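PDB 2WW8: CELL WALL surface anchor family protein from Streptococcus pneumoniae, which serves as the adhesin of the pneumococcal pilus, probably recognising host cells through an integrin I-like domain carried on a row of smaller beta domains. Local coordinates for residues A[118-123]-A[128-133]. Numbering follows the deposited sequence.
Sequences TVEVEK and TVQGEQ
Glu120 and Thr128 form an antiparallel hydrogen-bonded pair: Thr128 N donates almost straight to Glu120 O (2.9 Å, 174°), while the return bond from Glu120 N to Thr128 O is bent and weak. Two residues further along, Gln130 N donates to Thr118 O at 2.8 Å. Between them, at the non-hydrogen-bonded pair Val119–Val129, CA-H groups lean on carbonyls, Val129 CA lying 3.3 Å from Thr118 O.

On the partly exposed face, Glu120 and Thr128 run side by side. With CG set between its backbone N and carbonyl carbon (chi1 51°) and a bend at chi2, Glu120 brings OE2 within 3.4 Å of Thr128 OG1, a weak hydrogen bond. Gln130 slants across the Glu120 stem, its amide turned 40° from the carboxylate, and Gln130 CG packs 4.0 Å from Thr118 CG2. Glu120 and Gln130, polar ends on aliphatic stems, suit this face, as do the beta-branched, hydroxyl-bearing threonines; Val119 and Val129, also beta-branched but wholly apolar, suit the buried one, their CG2 methyls 4.3 Å apart.

This hairpin closes one edge of the five-stranded antiparallel sheet in a prealbumin-like domain: strand 127-129 is outermost, Val119 packs on Tyr99 of strand 97-105, and Val129 meets Pro725 and Ile727 of strand 724-730, from the domain's other sheet.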
loop_
_atom_site.group_PDB
_atom_site.type_symbol
_atom_site.label_atom_id
_atom_site.label_comp_id
_atom_site.label_asym_id
_atom_site.label_seq_id
_atom_site.Cartn_x
_atom_site.Cartn_y
_atom_site.Cartn_z
ATOM N N THR A 118 19.989 -27.824 -39.405
ATOM C CA THR A 118 20.243 -28.236 -38.025
ATOM C C THR A 118 19.386 -27.448 -37.022
ATOM O O THR A 118 19.254 -26.226 -37.097
ATOM C CB THR A 118 21.752 -28.137 -37.710
ATOM O OG1 THR A 118 22.457 -28.968 -38.636
ATOM C CG2 THR A 118 22.099 -28.560 -36.269
ATOM N N VAL A 119 18.787 -28.176 -36.091
ATOM C CA VAL A 119 17.877 -27.602 -35.104
ATOM C C VAL A 119 18.295 -28.053 -33.697
ATOM O O VAL A 119 18.055 -29.206 -33.303
ATOM C CB VAL A 119 16.386 -27.972 -35.385
ATOM C CG1 VAL A 119 15.456 -27.496 -34.255
ATOM C CG2 VAL A 119 15.924 -27.443 -36.736
ATOM N N GLU A 120 18.934 -27.143 -32.960
ATOM C CA GLU A 120 19.245 -27.343 -31.540
ATOM C C GLU A 120 18.150 -26.803 -30.598
ATOM O O GLU A 120 17.701 -25.653 -30.728
ATOM C CB GLU A 120 20.641 -26.813 -31.180
ATOM C CG GLU A 120 20.927 -25.378 -31.623
ATOM C CD GLU A 120 21.743 -24.599 -30.590
ATOM O OE1 GLU A 120 22.589 -25.244 -29.928
ATOM O OE2 GLU A 120 21.546 -23.364 -30.431
ATOM N N VAL A 121 17.699 -27.671 -29.694
ATOM C CA VAL A 121 16.829 -27.296 -28.574
ATOM C C VAL A 121 17.623 -27.397 -27.259
ATOM O O VAL A 121 18.103 -28.480 -26.883
ATOM C CB VAL A 121 15.499 -28.087 -28.526
ATOM C CG1 VAL A 121 14.615 -27.591 -27.396
ATOM C CG2 VAL A 121 14.740 -27.930 -29.824
ATOM N N GLU A 122 17.774 -26.247 -26.594
ATOM C CA GLU A 122 18.492 -26.139 -25.322
ATOM C C GLU A 122 17.711 -26.770 -24.168
ATOM O O GLU A 122 16.494 -26.950 -24.272
ATOM C CB GLU A 122 18.727 -24.671 -24.977
ATOM C CG GLU A 122 19.467 -23.832 -25.991
ATOM C CD GLU A 122 20.952 -23.884 -25.768
ATOM O OE1 GLU A 122 21.444 -23.310 -24.770
ATOM O OE2 GLU A 122 21.620 -24.513 -26.616
ATOM N N LYS A 123 18.407 -27.071 -23.071
ATOM C CA LYS A 123 17.758 -27.556 -21.849
ATOM C C LYS A 123 16.535 -26.759 -21.357
ATOM O O LYS A 123 15.643 -27.367 -20.768
ATOM C CB LYS A 123 18.770 -27.744 -20.715
ATOM C CG LYS A 123 20.017 -28.450 -21.177
ATOM C CD LYS A 123 20.711 -29.151 -20.029
ATOM C CE LYS A 123 21.770 -30.054 -20.638
ATOM N NZ LYS A 123 23.083 -29.896 -19.960
ATOM N N THR A 128 16.805 -23.126 -31.813
ATOM C CA THR A 128 17.603 -22.400 -32.805
ATOM C C THR A 128 17.770 -23.204 -34.103
ATOM O O THR A 128 18.057 -24.405 -34.063
ATOM C CB THR A 128 18.988 -22.063 -32.208
ATOM O OG1 THR A 128 18.804 -21.464 -30.919
ATOM C CG2 THR A 128 19.800 -21.136 -33.104
ATOM N N VAL A 129 17.596 -22.557 -35.251
ATOM C CA VAL A 129 17.898 -23.219 -36.520
ATOM C C VAL A 129 19.281 -22.747 -36.971
ATOM O O VAL A 129 19.402 -21.590 -37.356
ATOM C CB VAL A 129 16.811 -22.904 -37.569
ATOM C CG1 VAL A 129 17.057 -23.683 -38.864
ATOM C CG2 VAL A 129 15.426 -23.223 -37.003
ATOM N N GLN A 130 20.305 -23.606 -36.906
ATOM C CA GLN A 130 21.712 -23.169 -36.987
ATOM C C GLN A 130 22.083 -22.480 -38.300
ATOM O O GLN A 130 21.647 -22.909 -39.367
ATOM C CB GLN A 130 22.691 -24.318 -36.679
ATOM C CG GLN A 130 22.772 -24.725 -35.194
ATOM C CD GLN A 130 23.438 -23.661 -34.304
ATOM O OE1 GLN A 130 22.776 -22.762 -33.759
ATOM N NE2 GLN A 130 24.759 -23.765 -34.153
ATOM N N GLY A 131 22.864 -21.405 -38.211
ATOM C CA GLY A 131 23.239 -20.594 -39.371
ATOM C C GLY A 131 22.115 -20.316 -40.360
ATOM O O GLY A 131 22.277 -20.488 -41.567
ATOM N N GLU A 132 20.964 -19.880 -39.863
ATOM C CA GLU A 132 19.843 -19.558 -40.741
ATOM C C GLU A 132 19.047 -18.320 -40.312
ATOM O O GLU A 132 18.714 -18.157 -39.137
ATOM C CB GLU A 132 18.917 -20.772 -40.876
ATOM C CG GLU A 132 18.000 -20.739 -42.094
ATOM C CD GLU A 132 18.727 -21.038 -43.397
ATOM O OE1 GLU A 132 19.868 -21.553 -43.344
ATOM O OE2 GLU A 132 18.144 -20.768 -44.473
ATOM N N GLN A 133 18.741 -17.451 -41.271
ATOM C CA GLN A 133 17.821 -16.345 -41.026
ATOM C C GLN A 133 16.369 -16.814 -40.883
ATOM O O GLN A 133 15.883 -17.604 -41.696
ATOM C CB GLN A 133 17.902 -15.321 -42.156
ATOM C CG GLN A 133 16.550 -14.695 -42.499
ATOM C CD GLN A 133 16.723 -13.404 -43.255
ATOM O OE1 GLN A 133 16.847 -13.401 -44.489
ATOM N NE2 GLN A 133 16.758 -12.293 -42.512
#